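Uncharacterized protein (Desulfotomaculum acetoxidans, PDB 3U4Y) is of unknown function but folds as a seven-bladed beta-propeller of the lactonase family, so a lactonase-like enzymatic role is possible though unproven. Local coordinates at residues A[38-43]-A[56-61]; A[84-89]-A[98-103]. All blocks are in the same frame, centred on the assembly; numbering follows the deposited sequence.

Contact 1 of 2, residues A[38-43]-A[56-61]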
# COMPACT_ATOMS: atom_id res chain seq x y z
N LEU A 38 14.54 8.28 13.22
CA LEU A 38 15.39 9.14 12.40
C LEU A 38 14.98 10.62 12.31
O LEU A 38 15.69 11.42 11.71
CB LEU A 38 15.48 8.60 10.97
CG LEU A 38 16.22 7.28 10.75
CD1 LEU A 38 15.22 6.17 10.52
CD2 LEU A 38 17.13 7.42 9.55
N GLY A 39 13.83 10.97 12.89
CA GLY A 39 13.33 12.32 12.83
C GLY A 39 12.90 12.77 11.45
O GLY A 39 13.26 13.86 11.00
N TYR A 40 12.12 11.93 10.77
CA TYR A 40 11.51 12.33 9.50
C TYR A 40 10.00 12.28 9.55
O TYR A 40 9.40 11.80 10.51
CB TYR A 40 11.97 11.50 8.32
CG TYR A 40 13.36 11.79 7.83
CD1 TYR A 40 13.58 12.64 6.78
CD2 TYR A 40 14.46 11.18 8.42
CE1 TYR A 40 14.85 12.89 6.33
CE2 TYR A 40 15.73 11.44 7.99
CZ TYR A 40 15.93 12.29 6.94
OH TYR A 40 17.21 12.55 6.51
N ASP A 41 9.41 12.77 8.47
CA ASP A 41 7.99 12.94 8.29
C ASP A 41 7.38 11.67 7.64
O ASP A 41 6.82 11.72 6.53
CB ASP A 41 7.84 14.17 7.38
CG ASP A 41 6.46 14.70 7.35
OD1 ASP A 41 5.78 14.62 8.39
OD2 ASP A 41 6.06 15.21 6.29
N PHE A 42 7.50 10.54 8.33
CA PHE A 42 7.23 9.22 7.73
C PHE A 42 5.77 8.95 7.33
O PHE A 42 4.84 9.32 8.04
CB PHE A 42 7.72 8.09 8.63
CG PHE A 42 9.22 7.96 8.69
CD1 PHE A 42 9.99 8.19 7.56
CD2 PHE A 42 9.85 7.61 9.88
CE1 PHE A 42 11.37 8.07 7.62
CE2 PHE A 42 11.23 7.49 9.94
CZ PHE A 42 11.99 7.72 8.81
N VAL A 43 5.60 8.27 6.20
CA VAL A 43 4.26 7.97 5.68
C VAL A 43 4.04 6.47 5.46
O VAL A 43 3.37 5.83 6.26
CB VAL A 43 3.92 8.79 4.40
CG1 VAL A 43 2.49 8.55 3.99
CG2 VAL A 43 4.14 10.29 4.64
N VAL A 56 11.09 3.31 3.39
CA VAL A 56 10.15 4.23 4.05
C VAL A 56 10.17 5.60 3.38
O VAL A 56 11.21 6.07 2.94
CB VAL A 56 10.45 4.42 5.55
CG1 VAL A 56 9.20 4.87 6.27
CG2 VAL A 56 10.91 3.14 6.17
N THR A 57 9.01 6.23 3.30
CA THR A 57 8.89 7.51 2.61
C THR A 57 8.63 8.64 3.61
O THR A 57 8.29 8.40 4.76
CB THR A 57 7.75 7.48 1.57
OG1 THR A 57 6.59 6.89 2.16
CG2 THR A 57 8.15 6.67 0.34
N SER A 58 8.81 9.88 3.16
CA SER A 58 8.45 11.01 4.00
C SER A 58 7.89 12.12 3.13
O SER A 58 8.26 12.27 1.96
CB SER A 58 9.62 11.49 4.86
OG SER A 58 10.68 12.02 4.09
N ASP A 59 6.97 12.87 3.72
CA ASP A 59 6.18 13.86 3.02
C ASP A 59 6.92 15.18 2.92
O ASP A 59 7.52 15.47 1.89
CB ASP A 59 4.86 14.06 3.77
CG ASP A 59 3.85 14.84 2.98
OD1 ASP A 59 4.08 15.03 1.77
OD2 ASP A 59 2.82 15.25 3.55
N PHE A 60 6.85 15.96 4.00
CA PHE A 60 7.36 17.34 4.04
C PHE A 60 8.89 17.35 4.13
O PHE A 60 9.55 18.28 3.66
CB PHE A 60 6.66 18.12 5.18
CG PHE A 60 7.31 19.43 5.54
CD1 PHE A 60 7.67 20.36 4.58
CD2 PHE A 60 7.54 19.75 6.88
CE1 PHE A 60 8.26 21.57 4.93
CE2 PHE A 60 8.13 20.95 7.24
CZ PHE A 60 8.49 21.87 6.27
N CYS A 61 9.44 16.26 4.67
CA CYS A 61 10.88 16.06 4.64
C CYS A 61 11.39 15.53 3.29
O CYS A 61 12.58 15.41 3.08
CB CYS A 61 11.31 15.13 5.79
SG CYS A 61 11.28 15.85 7.48

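Contact 2 of 2, residues A[84-89]-A[98-103]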
# COMPACT_ATOMS: atom_id res chain seq x y z
N SER A 84 10.52 16.19 -4.75
CA SER A 84 9.34 16.66 -4.03
C SER A 84 8.87 15.63 -3.01
O SER A 84 9.53 14.62 -2.80
CB SER A 84 8.21 16.99 -5.00
OG SER A 84 7.80 15.84 -5.72
N SER A 85 7.72 15.89 -2.38
CA SER A 85 7.21 15.02 -1.31
C SER A 85 6.86 13.59 -1.76
O SER A 85 6.78 13.30 -2.95
CB SER A 85 5.98 15.64 -0.69
OG SER A 85 4.84 15.31 -1.46
N MSE A 86 6.64 12.71 -0.78
CA MSE A 86 6.40 11.29 -1.04
C MSE A 86 5.36 10.69 -0.11
O MSE A 86 5.28 11.09 1.05
CB MSE A 86 7.70 10.52 -0.82
CG MSE A 86 8.73 10.72 -1.89
SE MSE A 86 10.47 10.18 -1.21
CE MSE A 86 11.56 11.31 -2.38
N ALA A 87 4.60 9.71 -0.59
CA ALA A 87 3.68 8.99 0.29
C ALA A 87 3.53 7.49 -0.02
O ALA A 87 4.33 6.70 0.45
CB ALA A 87 2.33 9.70 0.40
N ASP A 88 2.52 7.08 -0.79
CA ASP A 88 2.40 5.65 -1.09
C ASP A 88 3.66 5.21 -1.83
O ASP A 88 4.27 6.01 -2.56
CB ASP A 88 1.09 5.29 -1.86
CG ASP A 88 0.65 3.80 -1.67
OD1 ASP A 88 1.29 3.06 -0.89
OD2 ASP A 88 -0.34 3.37 -2.30
N VAL A 89 4.09 3.97 -1.59
CA VAL A 89 5.17 3.35 -2.35
C VAL A 89 4.82 1.96 -2.75
O VAL A 89 4.20 1.22 -1.99
CB VAL A 89 6.45 3.16 -1.53
CG1 VAL A 89 7.57 3.97 -2.12
CG2 VAL A 89 6.22 3.45 -0.07
N ALA A 98 11.84 1.22 -6.58
CA ALA A 98 10.74 1.63 -5.71
C ALA A 98 10.14 2.84 -6.36
O ALA A 98 10.87 3.69 -6.86
CB ALA A 98 11.27 2.01 -4.34
N VAL A 99 8.81 2.93 -6.37
CA VAL A 99 8.15 4.06 -6.99
C VAL A 99 7.23 4.78 -6.02
O VAL A 99 6.48 4.15 -5.26
CB VAL A 99 7.37 3.67 -8.24
CG1 VAL A 99 6.78 4.90 -8.85
CG2 VAL A 99 8.28 3.01 -9.24
N THR A 100 7.30 6.11 -6.05
CA THR A 100 6.63 6.93 -5.06
C THR A 100 5.71 7.96 -5.66
O THR A 100 5.97 8.52 -6.72
CB THR A 100 7.65 7.70 -4.22
OG1 THR A 100 8.87 6.96 -4.17
CG2 THR A 100 7.12 7.91 -2.82
N VAL A 101 4.63 8.22 -4.95
CA VAL A 101 3.66 9.18 -5.41
C VAL A 101 3.57 10.33 -4.41
O VAL A 101 3.98 10.20 -3.25
CB VAL A 101 2.32 8.46 -5.68
CG1 VAL A 101 1.12 9.25 -5.15
CG2 VAL A 101 2.20 8.17 -7.16
N THR A 102 3.05 11.46 -4.86
CA THR A 102 3.03 12.67 -4.06
C THR A 102 2.28 12.55 -2.74
O THR A 102 1.39 11.71 -2.59
CB THR A 102 2.40 13.81 -4.84
OG1 THR A 102 2.72 15.05 -4.20
CG2 THR A 102 0.91 13.62 -4.89
N GLY A 103 2.66 13.41 -1.79
CA GLY A 103 1.96 13.59 -0.54
C GLY A 103 1.33 14.99 -0.49
O GLY A 103 0.98 15.55 -1.53

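Contact 1 of 2, residues A[38-43]-A[56-61]
D41 and D59 lie side by side and point the same way, their carboxylate planes only 9° apart and their OD2 atoms 4.2 Å from each other. D41 holds its carboxylate out across the contact, chi1 of -166° setting CG opposite the backbone nitrogen, and accepts the N-H of F60 through the anti lone pair of OD2, F60 N to D41 OD2 being modelled at 2.5 Å, a short value not to be read closely. Two like charges this close might raise the pKa of one of them somewhat, though each also accepts a backbone N-H, D59 only weakly from L104 N. With an alanine at D41 the carboxylate is gone, and F60 N would probably be left without this acceptor, the 59-61 turn losing a tie. The backbone of D41, centre of an inverse gamma turn, contributes as well: D59 N bonds to D41 O at 3.0 Å. One step along, V43 N bonds to T57 O at 3.1 Å. Between these bonds F42 and S58 form an antiparallel non-hydrogen-bonded pair. Here the first two strands of a propeller blade, 42-47 and 53-58, meet at one end of their hairpin. On the face shared by F42 and S58, V56 crosses F42 at about a right angle, its CG1 4.1 Å from the ring centroid in an off-centre CH-pi contact, while T57 O meets the ring at its edge. The Y40 ring turns its own edge to C61, CD1 lying 3.5 Å from C61 CB, and C61 SG stands obliquely to that ring, 5.1 Å from the centroid.

Contact 2 of 2, residues A[84-89]-A[98-103]
S85 carries OG between its backbone N and its carbonyl carbon (chi1 84°), a torsion that sets the hydroxyl against the end of segment 98-103, where it accepts G103 N at 2.9 Å. The same oxygen also bonds to N105 O, so it bridges two points of the following loop. M86, a selenomethionine, has CG anti to its carbonyl carbon (chi1 -73°) and then runs on extended; only the root of the chain meets T100, whose CG2 lies 3.3 Å from M86 CB and 3.4 Å from M86 CG, the two side chains crossing obliquely. Three residues further on, V89 and T100 stand side by side, pointing the same way, with V89 CG1 3.9 Å from T100 OG1; they form an antiparallel non-hydrogen-bonded pair where strand 89-91 begins and strand 97-100 ends, the first two strands of a propeller blade. Two backbone bonds continue the pairing past the end of the regular strands. A87 N bonds to V101 O at 2.8 Å, and V101 N reaches D88 O at 3.3 Å. A side chain at G103 would point toward segment 84-89, close to M86 O and S85 OG, consistent with a glycine there. The D88 carboxylate turns away from segment 98-103, and its OD2 takes I133 N. Neighbouring strands pack on the contact from both adjoining blades: M86, V89 and T100 all touch T57 on strand 53-58 of the preceding blade, V99 and V101 pack on M110 of strand 109-114, and both reach I133 on strand 130-135 of the next.

In the fold
From the N terminus the chain builds three strands of the first blade, 11-37, then enters the second blade at 42-47. Contact 1 closes the short loop that follows, and C51 within it is tied by a disulfide to C322, just past strand 319-321, which completes the first blade. The chain then runs through strands 63-68 and 75-81 to the third blade, where contact 2 closes an equivalent loop. The two contacts follow in series, neither enclosing nor crossing the other, with centres about 11 Å apart. They meet directly, T57 OG1 bonding to A87 O and D59 packing against S85 and G103, joining second blade to third.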